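Local coordinates for protein 432aa long hypothetical deoxyribodipyrimidine photolyase (Sulfolobus tokodaii, PDB 2E0I) that probably uses light energy to split pyrimidine dimers in damaged DNA through a bound FAD, with a second FAD as a likely light-harvesting cofactor, at residues I353-V358 against S423-V428; V315-V320 against E416-V421; K81-F86 against E108-V113; I225-A230 against Y245-F250. All coordinates share one frame; numbering follows the deposited sequence.

Interaction 1 of 4, residues I353-V358 against S423-V428; sequences IASTGV and SEYKNV
The phenol ring of Tyr-425 presents one edge to the turn at Ala-354 to Thr-356. Ser-355 O lies at that edge, close to the ring plane and 3.9 Å from Tyr-425 CE1, while Thr-356 CG2 approaches obliquely and stops 3.8 Å from Tyr-425 OH. Outside the two segments, Phe-362 meets the ring edge-to-face, and Tyr-269 packs on it with the planes inclined at about 45°. The hydroxyl makes the one hydrogen bond of the contact: Tyr-425 OH donates to Ala-354 O over 2.7 Å, arriving in the carbonyl plane on a lone pair with a C=O...O angle of 141°. Ser-355 OG also donates to Ala-354 O, over 2.7 Å, but from above the carbonyl plane. It can do so because its chi1 of 45° sets OG between the backbone N and carbonyl carbon; Lys-321 NZ is a further partner of this OG. Thr-356 turns its methyl to the tyrosine and its OG1 to Gln-351. The buried Ala-354 carbonyl is thus gripped by two hydroxyls, one of them from helix 414-427, the last of the FAD-binding domain, just where helix 343-353 ends and Ser-355, with positive phi, closes it in a Schellman motif.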
# COMPACT_ATOMS: atom_id res chain seq x y z
N ILE A 353 6.97 11.90 -7.07
CA ILE A 353 8.27 12.32 -6.62
C ILE A 353 9.29 12.49 -7.75
O ILE A 353 10.08 13.43 -7.74
CB ILE A 353 8.81 11.32 -5.56
CG1 ILE A 353 8.66 11.93 -4.18
CG2 ILE A 353 10.26 10.99 -5.82
CD1 ILE A 353 9.43 13.24 -4.02
N ALA A 354 9.26 11.58 -8.71
CA ALA A 354 10.19 11.63 -9.83
C ALA A 354 9.74 12.68 -10.82
O ALA A 354 10.37 12.88 -11.86
CB ALA A 354 10.26 10.27 -10.52
N SER A 355 8.66 13.35 -10.47
CA SER A 355 8.04 14.37 -11.31
C SER A 355 7.88 13.90 -12.75
O SER A 355 8.28 14.56 -13.70
CB SER A 355 8.81 15.71 -11.23
OG SER A 355 10.20 15.54 -11.31
N THR A 356 7.28 12.72 -12.88
CA THR A 356 6.97 12.12 -14.17
C THR A 356 5.50 11.78 -14.04
O THR A 356 4.93 11.09 -14.87
CB THR A 356 7.73 10.80 -14.42
OG1 THR A 356 7.34 9.82 -13.46
CG2 THR A 356 9.23 11.02 -14.33
N GLY A 357 4.90 12.28 -12.96
CA GLY A 357 3.50 12.03 -12.70
C GLY A 357 2.60 13.25 -12.55
O GLY A 357 2.72 14.23 -13.28
N VAL A 358 1.68 13.17 -11.59
CA VAL A 358 0.70 14.22 -11.34
C VAL A 358 1.27 15.57 -10.94
O VAL A 358 0.67 16.60 -11.23
CB VAL A 358 -0.32 13.75 -10.30
CG1 VAL A 358 -1.01 14.93 -9.65
CG2 VAL A 358 -1.34 12.85 -10.99
N SER A 423 18.80 18.91 -15.60
CA SER A 423 19.18 19.30 -16.95
C SER A 423 18.79 18.16 -17.87
O SER A 423 18.31 18.39 -18.98
CB SER A 423 20.68 19.57 -17.02
OG SER A 423 21.43 18.41 -16.71
N GLU A 424 18.98 16.92 -17.40
CA GLU A 424 18.64 15.74 -18.18
C GLU A 424 17.14 15.68 -18.47
O GLU A 424 16.72 15.21 -19.53
CB GLU A 424 19.10 14.46 -17.46
CG GLU A 424 20.54 14.06 -17.73
CD GLU A 424 20.74 13.45 -19.11
OE1 GLU A 424 20.32 14.07 -20.12
OE2 GLU A 424 21.32 12.34 -19.20
N TYR A 425 16.34 16.16 -17.52
CA TYR A 425 14.89 16.18 -17.68
C TYR A 425 14.52 17.22 -18.73
O TYR A 425 13.80 16.91 -19.68
CB TYR A 425 14.21 16.53 -16.37
CG TYR A 425 13.81 15.35 -15.52
CD1 TYR A 425 12.46 15.01 -15.37
CD2 TYR A 425 14.76 14.59 -14.85
CE1 TYR A 425 12.08 13.94 -14.56
CE2 TYR A 425 14.38 13.52 -14.04
CZ TYR A 425 13.04 13.21 -13.90
OH TYR A 425 12.66 12.17 -13.08
N LYS A 426 14.98 18.45 -18.54
CA LYS A 426 14.71 19.53 -19.49
C LYS A 426 15.15 19.07 -20.87
O LYS A 426 14.48 19.30 -21.87
CB LYS A 426 15.48 20.81 -19.11
CG LYS A 426 14.94 21.51 -17.86
CD LYS A 426 15.71 22.78 -17.51
CE LYS A 426 17.16 22.48 -17.14
NZ LYS A 426 17.92 23.69 -16.70
N ASN A 427 16.29 18.40 -20.90
CA ASN A 427 16.86 17.88 -22.13
C ASN A 427 15.79 17.10 -22.89
O ASN A 427 15.58 17.31 -24.08
CB ASN A 427 18.04 16.97 -21.79
CG ASN A 427 19.04 16.86 -22.92
OD1 ASN A 427 18.73 16.34 -23.99
ND2 ASN A 427 20.25 17.37 -22.69
N VAL A 428 15.09 16.20 -22.19
CA VAL A 428 14.04 15.39 -22.79
C VAL A 428 12.90 16.21 -23.40
O VAL A 428 12.47 15.86 -24.52
CB VAL A 428 13.47 14.39 -21.74
CG1 VAL A 428 12.27 13.63 -22.30
CG2 VAL A 428 14.56 13.41 -21.32

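Interaction 2 of 4, residues V315-V320 against E416-V421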
# COMPACT_ATOMS: atom_id res chain seq x y z
N VAL A 315 13.35 9.61 0.84
CA VAL A 315 14.07 8.45 0.39
C VAL A 315 13.87 8.24 -1.12
O VAL A 315 14.80 7.97 -1.86
CB VAL A 315 13.61 7.21 1.21
CG1 VAL A 315 13.49 5.98 0.32
CG2 VAL A 315 14.59 6.97 2.35
N ALA A 316 12.63 8.39 -1.56
CA ALA A 316 12.30 8.22 -2.96
C ALA A 316 12.96 9.33 -3.78
O ALA A 316 13.46 9.08 -4.88
CB ALA A 316 10.78 8.24 -3.14
N PHE A 317 12.96 10.54 -3.25
CA PHE A 317 13.57 11.68 -3.93
C PHE A 317 15.04 11.38 -4.17
O PHE A 317 15.53 11.46 -5.30
CB PHE A 317 13.43 12.93 -3.05
CG PHE A 317 14.33 14.07 -3.47
CD1 PHE A 317 14.00 14.88 -4.57
CD2 PHE A 317 15.52 14.34 -2.78
CE1 PHE A 317 14.85 15.94 -4.97
CE2 PHE A 317 16.37 15.39 -3.17
CZ PHE A 317 16.03 16.19 -4.27
N PHE A 318 15.74 11.03 -3.10
CA PHE A 318 17.16 10.74 -3.14
C PHE A 318 17.56 9.69 -4.18
O PHE A 318 18.59 9.82 -4.86
CB PHE A 318 17.63 10.28 -1.76
CG PHE A 318 19.12 10.28 -1.60
CD1 PHE A 318 19.79 11.45 -1.25
CD2 PHE A 318 19.86 9.12 -1.83
CE1 PHE A 318 21.17 11.46 -1.12
CE2 PHE A 318 21.24 9.12 -1.71
CZ PHE A 318 21.90 10.29 -1.35
N LEU A 319 16.76 8.64 -4.31
CA LEU A 319 17.10 7.60 -5.28
C LEU A 319 16.92 8.07 -6.72
O LEU A 319 17.73 7.76 -7.59
CB LEU A 319 16.24 6.35 -5.06
CG LEU A 319 16.45 5.24 -6.09
CD1 LEU A 319 17.83 4.63 -5.91
CD2 LEU A 319 15.37 4.19 -5.96
N VAL A 320 15.87 8.84 -6.97
CA VAL A 320 15.61 9.26 -8.32
C VAL A 320 16.34 10.52 -8.77
O VAL A 320 17.04 10.51 -9.79
CB VAL A 320 14.10 9.47 -8.54
CG1 VAL A 320 13.84 9.84 -9.98
CG2 VAL A 320 13.35 8.19 -8.17
N GLU A 416 25.14 18.92 -6.89
CA GLU A 416 25.62 18.76 -8.26
C GLU A 416 24.75 17.77 -9.02
O GLU A 416 24.37 18.01 -10.17
CB GLU A 416 27.06 18.25 -8.28
CG GLU A 416 28.08 19.14 -7.60
CD GLU A 416 29.47 18.49 -7.55
OE1 GLU A 416 29.59 17.36 -7.00
OE2 GLU A 416 30.44 19.10 -8.06
N ARG A 417 24.46 16.64 -8.38
CA ARG A 417 23.64 15.60 -8.98
C ARG A 417 22.26 16.12 -9.38
O ARG A 417 21.85 16.00 -10.52
CB ARG A 417 23.46 14.43 -8.00
CG ARG A 417 24.74 13.79 -7.48
CD ARG A 417 25.46 12.96 -8.53
NE ARG A 417 24.59 11.95 -9.11
CZ ARG A 417 25.03 10.82 -9.68
NH1 ARG A 417 26.33 10.57 -9.74
NH2 ARG A 417 24.17 9.96 -10.21
N VAL A 418 21.54 16.70 -8.41
CA VAL A 418 20.20 17.23 -8.67
C VAL A 418 20.18 18.16 -9.86
O VAL A 418 19.23 18.16 -10.64
CB VAL A 418 19.63 17.99 -7.45
CG1 VAL A 418 18.24 18.50 -7.77
CG2 VAL A 418 19.56 17.07 -6.24
N ASN A 419 21.23 18.97 -10.01
CA ASN A 419 21.31 19.90 -11.13
C ASN A 419 21.46 19.13 -12.43
O ASN A 419 20.83 19.46 -13.43
CB ASN A 419 22.48 20.86 -10.96
CG ASN A 419 22.20 21.91 -9.90
OD1 ASN A 419 21.20 22.62 -9.96
ND2 ASN A 419 23.10 22.03 -8.94
N TYR A 420 22.30 18.11 -12.41
CA TYR A 420 22.51 17.30 -13.60
C TYR A 420 21.23 16.56 -13.97
O TYR A 420 20.82 16.56 -15.13
CB TYR A 420 23.65 16.30 -13.39
CG TYR A 420 23.79 15.38 -14.58
CD1 TYR A 420 23.28 14.09 -14.54
CD2 TYR A 420 24.35 15.84 -15.77
CE1 TYR A 420 23.31 13.27 -15.67
CE2 TYR A 420 24.40 15.03 -16.90
CZ TYR A 420 23.88 13.75 -16.85
OH TYR A 420 23.92 12.95 -17.97
N VAL A 421 20.61 15.92 -12.99
CA VAL A 421 19.39 15.17 -13.25
C VAL A 421 18.33 16.08 -13.86
O VAL A 421 17.64 15.69 -14.78
CB VAL A 421 18.83 14.53 -11.96
CG1 VAL A 421 17.53 13.80 -12.28
CG2 VAL A 421 19.85 13.56 -11.37
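The apolar side-chain contact of this helix pairing is between Phe-317 and Val-418. The far end of the phenyl ring does the touching: Phe-317 CZ lies 4.1 Å from Val-418 CG2, and the two side chains cross at about a right angle, the methyl reaching the ring obliquely. The CA-CB bond of Phe-317 does not itself point at the other helix; with CG anti to the backbone N (chi1 165°), the ring stretches out far enough for its tip to close the gap. Phe-365 meets the same ring edge-to-face. In the all-helical FAD-binding domain, helix 309-322 is an inner element, with Ala-316 against one of the two FADs, and helix 414-427 meets it on the side of Phe-317 and Val-320. One turn further on, aliphatic carbon meets backbone: Val-421 CG1 sits 4.2 Å from Val-320 O, where the CA atoms of Val-320 and Val-421 come within 8.6 Å. Val-320 belongs to a wider pi-type turn at 318-320 and also packs on Trp-350. No hydrogen bond links the two segments. A polar tie comes from Arg-417, which reaches past the apolar pair: NH2 forms a salt bridge with Glu-275, and NE a weak bond to Val-322 O near the end of helix 309-322.

Interaction 3 of 4, residues K81-F86 against E108-V113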
# COMPACT_ATOMS: atom_id res chain seq x y z
N LYS A 81 -8.96 -20.55 -12.35
CA LYS A 81 -8.91 -22.00 -12.38
C LYS A 81 -9.57 -22.63 -11.15
O LYS A 81 -10.19 -23.68 -11.26
CB LYS A 81 -7.46 -22.48 -12.50
CG LYS A 81 -6.84 -22.11 -13.82
CD LYS A 81 -5.37 -22.46 -13.89
CE LYS A 81 -4.79 -21.92 -15.18
NZ LYS A 81 -3.31 -21.72 -15.11
N VAL A 82 -9.46 -21.99 -10.00
CA VAL A 82 -10.07 -22.51 -8.78
C VAL A 82 -11.58 -22.53 -8.91
O VAL A 82 -12.21 -23.55 -8.65
CB VAL A 82 -9.70 -21.68 -7.56
CG1 VAL A 82 -10.54 -22.10 -6.36
CG2 VAL A 82 -8.23 -21.84 -7.27
N VAL A 83 -12.15 -21.39 -9.30
CA VAL A 83 -13.60 -21.27 -9.48
C VAL A 83 -14.03 -22.40 -10.38
O VAL A 83 -14.96 -23.16 -10.08
CB VAL A 83 -13.97 -19.94 -10.17
CG1 VAL A 83 -15.43 -19.94 -10.59
CG2 VAL A 83 -13.68 -18.78 -9.24
N SER A 84 -13.33 -22.51 -11.50
CA SER A 84 -13.59 -23.53 -12.49
C SER A 84 -13.67 -24.95 -11.88
O SER A 84 -14.66 -25.64 -12.09
CB SER A 84 -12.50 -23.45 -13.56
OG SER A 84 -12.71 -24.41 -14.57
N ARG A 85 -12.67 -25.37 -11.12
CA ARG A 85 -12.68 -26.73 -10.56
C ARG A 85 -13.66 -26.99 -9.43
O ARG A 85 -14.34 -28.02 -9.42
CB ARG A 85 -11.28 -27.11 -10.05
CG ARG A 85 -10.14 -26.57 -10.87
CD ARG A 85 -8.98 -27.54 -10.92
NE ARG A 85 -7.75 -26.87 -11.28
CZ ARG A 85 -7.08 -26.08 -10.45
NH1 ARG A 85 -7.55 -25.88 -9.22
NH2 ARG A 85 -5.95 -25.50 -10.84
N PHE A 86 -13.76 -26.05 -8.50
CA PHE A 86 -14.60 -26.24 -7.33
C PHE A 86 -16.00 -25.62 -7.27
O PHE A 86 -16.89 -26.19 -6.62
CB PHE A 86 -13.82 -25.80 -6.09
CG PHE A 86 -12.51 -26.51 -5.91
CD1 PHE A 86 -12.44 -27.73 -5.22
CD2 PHE A 86 -11.32 -25.94 -6.39
CE1 PHE A 86 -11.21 -28.36 -5.02
CE2 PHE A 86 -10.09 -26.57 -6.19
CZ PHE A 86 -10.03 -27.78 -5.50
N GLU A 108 -12.24 -10.86 -15.29
CA GLU A 108 -12.80 -11.15 -16.60
C GLU A 108 -12.80 -12.67 -16.80
O GLU A 108 -13.79 -13.25 -17.27
CB GLU A 108 -11.97 -10.50 -17.70
CG GLU A 108 -11.89 -9.01 -17.58
CD GLU A 108 -11.21 -8.37 -18.77
OE1 GLU A 108 -10.19 -8.93 -19.23
OE2 GLU A 108 -11.68 -7.30 -19.22
N LYS A 109 -11.70 -13.31 -16.42
CA LYS A 109 -11.62 -14.74 -16.58
C LYS A 109 -12.63 -15.41 -15.68
O LYS A 109 -13.27 -16.38 -16.09
CB LYS A 109 -10.21 -15.25 -16.28
CG LYS A 109 -9.16 -14.65 -17.21
CD LYS A 109 -7.87 -15.46 -17.25
CE LYS A 109 -6.66 -14.60 -17.66
NZ LYS A 109 -6.19 -13.68 -16.54
N ILE A 110 -12.81 -14.92 -14.45
CA ILE A 110 -13.79 -15.56 -13.57
C ILE A 110 -15.18 -15.38 -14.17
O ILE A 110 -16.03 -16.27 -14.07
CB ILE A 110 -13.77 -14.97 -12.13
CG1 ILE A 110 -12.40 -15.22 -11.48
CG2 ILE A 110 -14.86 -15.63 -11.29
CD1 ILE A 110 -12.24 -14.58 -10.11
N ARG A 111 -15.41 -14.24 -14.82
CA ARG A 111 -16.70 -13.97 -15.43
C ARG A 111 -16.96 -14.97 -16.55
O ARG A 111 -18.03 -15.56 -16.63
CB ARG A 111 -16.76 -12.55 -15.96
CG ARG A 111 -18.12 -12.21 -16.52
CD ARG A 111 -18.23 -10.74 -16.85
NE ARG A 111 -18.26 -9.91 -15.64
CZ ARG A 111 -19.22 -9.95 -14.72
NH1 ARG A 111 -20.25 -10.78 -14.86
NH2 ARG A 111 -19.16 -9.15 -13.66
N LYS A 112 -15.97 -15.16 -17.42
CA LYS A 112 -16.12 -16.13 -18.50
C LYS A 112 -16.45 -17.52 -17.95
O LYS A 112 -17.40 -18.16 -18.40
CB LYS A 112 -14.83 -16.20 -19.32
CG LYS A 112 -14.69 -15.10 -20.34
CD LYS A 112 -13.55 -15.40 -21.32
CE LYS A 112 -13.54 -16.89 -21.77
NZ LYS A 112 -14.90 -17.43 -22.14
N VAL A 113 -15.68 -17.98 -16.98
CA VAL A 113 -15.92 -19.28 -16.38
C VAL A 113 -17.31 -19.36 -15.76
O VAL A 113 -17.94 -20.42 -15.75
CB VAL A 113 -14.87 -19.56 -15.28
CG1 VAL A 113 -15.17 -20.87 -14.57
CG2 VAL A 113 -13.49 -19.60 -15.91
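Val-83 points toward the helix of Ile-110 and Val-113, and its two methyls divide the work. CG2, beside the backbone N, meets the branch methyl of the isoleucine, with Val-83 CG2 3.9 Å from Ile-110 CG2 and the two side chains set at about a right angle. Val-83 CG1 lies 4.1 Å from Val-113 CG1, the two side chains oblique to each other. Val-113 in turn directs CG1, anti to its N at chi1 175°, against the neighbouring turn: this methyl rests 3.7 Å from Ser-84 CA and 3.8 Å from Ser-84 CB. The helix segments run nearly parallel, at 20° with axes 9.3 Å apart, and the CA atoms of Ser-84 and Val-113 approach to 6.2 Å. Such a pair is expected of beta-alpha-beta crossovers in a parallel, Rossmann-like sheet of order 3-2-1-4-5: helix 79-86 connects strands 73-76 and 92-96, passing over the two strands between them, and helix 101-115 leads from 92-96 to 120-124. Without a hydrogen bond between the segments, the contact is aliphatic at its centre and charged at the margin, where the Lys-109 to Glu-80 salt bridge ties the same two helices, implying hydrophobic fit with an electrostatic tie added.

Interaction 4 of 4, residues I225-A230 against Y245-F250. With FAD (flavin-adenine dinucleotide), chain E.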
# COMPACT_ATOMS: atom_id res chain seq x y z
N ILE A 225 -10.62 -2.59 8.12
CA ILE A 225 -11.62 -1.56 8.43
C ILE A 225 -11.94 -0.90 7.08
O ILE A 225 -11.06 -0.80 6.22
CB ILE A 225 -11.12 -0.46 9.41
CG1 ILE A 225 -10.00 0.35 8.77
CG2 ILE A 225 -10.62 -1.09 10.69
CD1 ILE A 225 -9.55 1.46 9.65
N SER A 226 -13.17 -0.45 6.87
CA SER A 226 -13.50 0.15 5.59
C SER A 226 -13.12 1.63 5.49
O SER A 226 -13.02 2.34 6.48
CB SER A 226 -14.98 0.01 5.28
OG SER A 226 -15.68 1.13 5.77
N MET A 227 -12.90 2.06 4.25
CA MET A 227 -12.54 3.42 3.90
C MET A 227 -13.59 4.37 4.48
O MET A 227 -13.28 5.47 4.96
CB MET A 227 -12.53 3.53 2.38
CG MET A 227 -11.60 4.56 1.80
SD MET A 227 -9.88 4.25 2.19
CE MET A 227 -9.25 5.91 1.84
N ARG A 228 -14.84 3.90 4.43
CA ARG A 228 -15.99 4.63 4.93
C ARG A 228 -15.96 4.73 6.46
O ARG A 228 -16.37 5.75 7.02
CB ARG A 228 -17.26 3.93 4.45
CG ARG A 228 -17.49 4.07 2.95
CD ARG A 228 -18.67 3.25 2.50
NE ARG A 228 -18.45 1.83 2.75
CZ ARG A 228 -17.63 1.06 2.03
NH1 ARG A 228 -16.96 1.60 1.01
NH2 ARG A 228 -17.49 -0.23 2.32
N GLU A 229 -15.49 3.68 7.12
CA GLU A 229 -15.42 3.69 8.57
C GLU A 229 -14.34 4.67 9.03
O GLU A 229 -14.56 5.46 9.94
CB GLU A 229 -15.12 2.29 9.10
CG GLU A 229 -16.26 1.31 8.91
CD GLU A 229 -16.04 -0.05 9.60
OE1 GLU A 229 -15.15 -0.82 9.17
OE2 GLU A 229 -16.78 -0.33 10.58
N ALA A 230 -13.18 4.61 8.40
CA ALA A 230 -12.08 5.50 8.76
C ALA A 230 -12.57 6.92 8.60
O ALA A 230 -12.31 7.79 9.43
CB ALA A 230 -10.89 5.27 7.84
N TYR A 245 -8.33 10.83 1.00
CA TYR A 245 -8.76 10.97 -0.39
C TYR A 245 -7.60 10.76 -1.37
O TYR A 245 -7.83 10.56 -2.56
CB TYR A 245 -9.42 12.34 -0.61
CG TYR A 245 -10.91 12.35 -0.34
CD1 TYR A 245 -11.80 11.77 -1.24
CD2 TYR A 245 -11.44 12.92 0.83
CE1 TYR A 245 -13.17 11.73 -0.99
CE2 TYR A 245 -12.82 12.90 1.10
CZ TYR A 245 -13.68 12.30 0.18
OH TYR A 245 -15.05 12.22 0.43
N TRP A 246 -6.37 10.80 -0.88
CA TRP A 246 -5.23 10.57 -1.77
C TRP A 246 -5.17 9.13 -2.23
O TRP A 246 -4.55 8.81 -3.24
CB TRP A 246 -3.92 10.95 -1.11
CG TRP A 246 -3.54 12.38 -1.33
CD1 TRP A 246 -3.73 13.42 -0.48
CD2 TRP A 246 -2.90 12.93 -2.49
NE1 TRP A 246 -3.24 14.58 -1.03
CE2 TRP A 246 -2.73 14.30 -2.26
CE3 TRP A 246 -2.45 12.38 -3.70
CZ2 TRP A 246 -2.12 15.15 -3.20
CZ3 TRP A 246 -1.85 13.22 -4.62
CH2 TRP A 246 -1.69 14.59 -4.37
N ARG A 247 -5.80 8.24 -1.46
CA ARG A 247 -5.85 6.84 -1.81
C ARG A 247 -6.73 6.66 -3.03
O ARG A 247 -6.38 5.95 -3.97
CB ARG A 247 -6.45 6.04 -0.68
CG ARG A 247 -5.59 5.93 0.51
CD ARG A 247 -5.81 4.58 1.12
NE ARG A 247 -4.56 4.17 1.72
CZ ARG A 247 -3.90 3.04 1.49
NH1 ARG A 247 -4.31 2.10 0.65
NH2 ARG A 247 -2.77 2.89 2.11
N ASP A 248 -7.90 7.29 -2.99
CA ASP A 248 -8.85 7.20 -4.10
C ASP A 248 -8.23 7.81 -5.34
O ASP A 248 -8.31 7.23 -6.43
CB ASP A 248 -10.13 7.96 -3.76
CG ASP A 248 -11.12 7.14 -2.96
OD1 ASP A 248 -10.74 6.59 -1.90
OD2 ASP A 248 -12.29 7.05 -3.40
N PHE A 249 -7.59 8.97 -5.18
CA PHE A 249 -6.98 9.64 -6.31
C PHE A 249 -5.99 8.79 -7.07
O PHE A 249 -6.09 8.63 -8.29
CB PHE A 249 -6.29 10.92 -5.87
CG PHE A 249 -5.72 11.69 -7.01
CD1 PHE A 249 -6.56 12.34 -7.91
CD2 PHE A 249 -4.35 11.72 -7.24
CE1 PHE A 249 -6.05 13.00 -9.03
CE2 PHE A 249 -3.82 12.38 -8.35
CZ PHE A 249 -4.68 13.02 -9.25
N PHE A 250 -5.00 8.24 -6.37
CA PHE A 250 -4.01 7.43 -7.04
C PHE A 250 -4.57 6.13 -7.61
O PHE A 250 -4.16 5.69 -8.68
CB PHE A 250 -2.84 7.13 -6.11
CG PHE A 250 -1.89 8.29 -5.96
CD1 PHE A 250 -1.38 8.94 -7.07
CD2 PHE A 250 -1.48 8.71 -4.69
CE1 PHE A 250 -0.48 10.00 -6.94
CE2 PHE A 250 -0.57 9.77 -4.55
CZ PHE A 250 -0.07 10.41 -5.68
PA FAD E . -0.46 8.93 8.23
O1A FAD E . -0.78 8.63 9.65
O2A FAD E . -0.13 10.27 7.70
O5B FAD E . -1.99 8.84 7.72
C5B FAD E . -2.43 9.52 6.55
C4B FAD E . -3.33 8.61 5.72
O4B FAD E . -3.79 9.26 4.52
C3B FAD E . -2.54 7.37 5.28
O3B FAD E . -2.79 6.32 6.21
C2B FAD E . -3.24 7.04 3.97
O2B FAD E . -4.51 6.45 4.24
C1B FAD E . -3.43 8.45 3.39
N9A FAD E . -2.17 8.97 2.80
C8A FAD E . -1.28 9.77 3.37
N7A FAD E . -0.34 10.10 2.49
C5A FAD E . -0.63 9.50 1.34
C6A FAD E . -0.04 9.45 0.08
N6A FAD E . 1.07 10.14 -0.18
N1A FAD E . -0.61 8.71 -0.88
C2A FAD E . -1.71 8.02 -0.65
N3A FAD E . -2.31 8.05 0.53
C4A FAD E . -1.79 8.77 1.54
N1 FAD E . 0.86 4.18 0.98
C2 FAD E . 0.33 2.89 0.91
O2 FAD E . -0.67 2.58 1.56
N3 FAD E . 0.97 1.91 0.13
C4 FAD E . 2.14 2.24 -0.56
O4 FAD E . 2.67 1.40 -1.29
C4X FAD E . 2.67 3.52 -0.48
N5 FAD E . 3.89 3.81 -1.10
C5X FAD E . 4.42 5.10 -1.04
C6 FAD E . 5.63 5.37 -1.69
C7 FAD E . 6.15 6.66 -1.67
C7M FAD E . 7.46 6.93 -2.41
C8 FAD E . 5.48 7.67 -0.99
C8M FAD E . 6.02 9.11 -0.98
C9 FAD E . 4.27 7.40 -0.35
C9A FAD E . 3.73 6.11 -0.37
N10 FAD E . 2.51 5.83 0.26
C10 FAD E . 2.03 4.50 0.29
C1' FAD E . 1.74 6.90 0.93
C2' FAD E . 2.00 7.17 2.41
O2' FAD E . 3.40 7.38 2.64
C3' FAD E . 1.49 6.04 3.31
O3' FAD E . 0.10 5.81 3.03
C4' FAD E . 1.63 6.41 4.79
O4' FAD E . 3.00 6.69 5.10
C5' FAD E . 1.14 5.26 5.68
O5' FAD E . 1.37 5.56 7.07
P FAD E . 0.21 6.19 7.99
O1P FAD E . -1.02 5.39 7.81
O2P FAD E . 0.77 6.32 9.36
O3P FAD E . -0.02 7.65 7.35
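Met-227 makes the contact with Arg-247 and Asp-248, and the residue before it fixes where its helix starts. Ser-226 is the N-cap: Glu-229 N donates to Ser-226 OG over 2.9 Å, and Ser-226 N answers with an almost straight bond of 3.1 Å to Glu-229 OE1, completing a capping box. Met-227 then leaves the first turn pointing toward helix 238-256. Its chain bends at chi2 (62°), which brings the terminal methyl against the arginine stem, the two chains crossing at a slant, with Met-227 CE 3.8 Å from both Arg-247 CB and Arg-247 CD. The same methyl lies 4.1 Å from Asp-248 OD1; the other oxygen, OD2, accepts from the backbone N of Leu-129 and of Thr-130. The arginine stem belongs to the pocket of an FAD folded back on itself, adenine near flavin, the form characteristic of photolyases. Beyond the methionine, Arg-247 NE makes a weak bond of 3.4 Å to the ribose oxygen O2B of the FAD. On the same helix Trp-246 CB packs 3.7 Å from C2A of the adenine, and Phe-250 turns its ring edge to N1A. After Met-227 in the chain, Arg-228 forms salt bridges with Asp-15 and Asp-126, and Glu-229 forms one with Arg-189.

Interactions 1 and 2 are adjoining parts of one interface, their centres 11 Å apart: both use helix 414-427, and they meet where Ala-354 CB lies 3.6 Å from Val-320 CG1. Interaction 4 joins this group through Val-358 CG2, 3.7 Å from Phe-249 CE2, although its centre is about 29 Å from that of interaction 1. Ala-316 in interaction 2 and Trp-246, Arg-247 and Phe-250 in interaction 4 line the same FAD pocket; interaction 1 lies further from it, the side chain of Ala-354 about 9 Å from that FAD. Interaction 3 stands apart in the N-terminal sheet region, its nearest atoms about 18 Å from interaction 4, but the side chain of Ile-110 is about 9 Å from the other FAD.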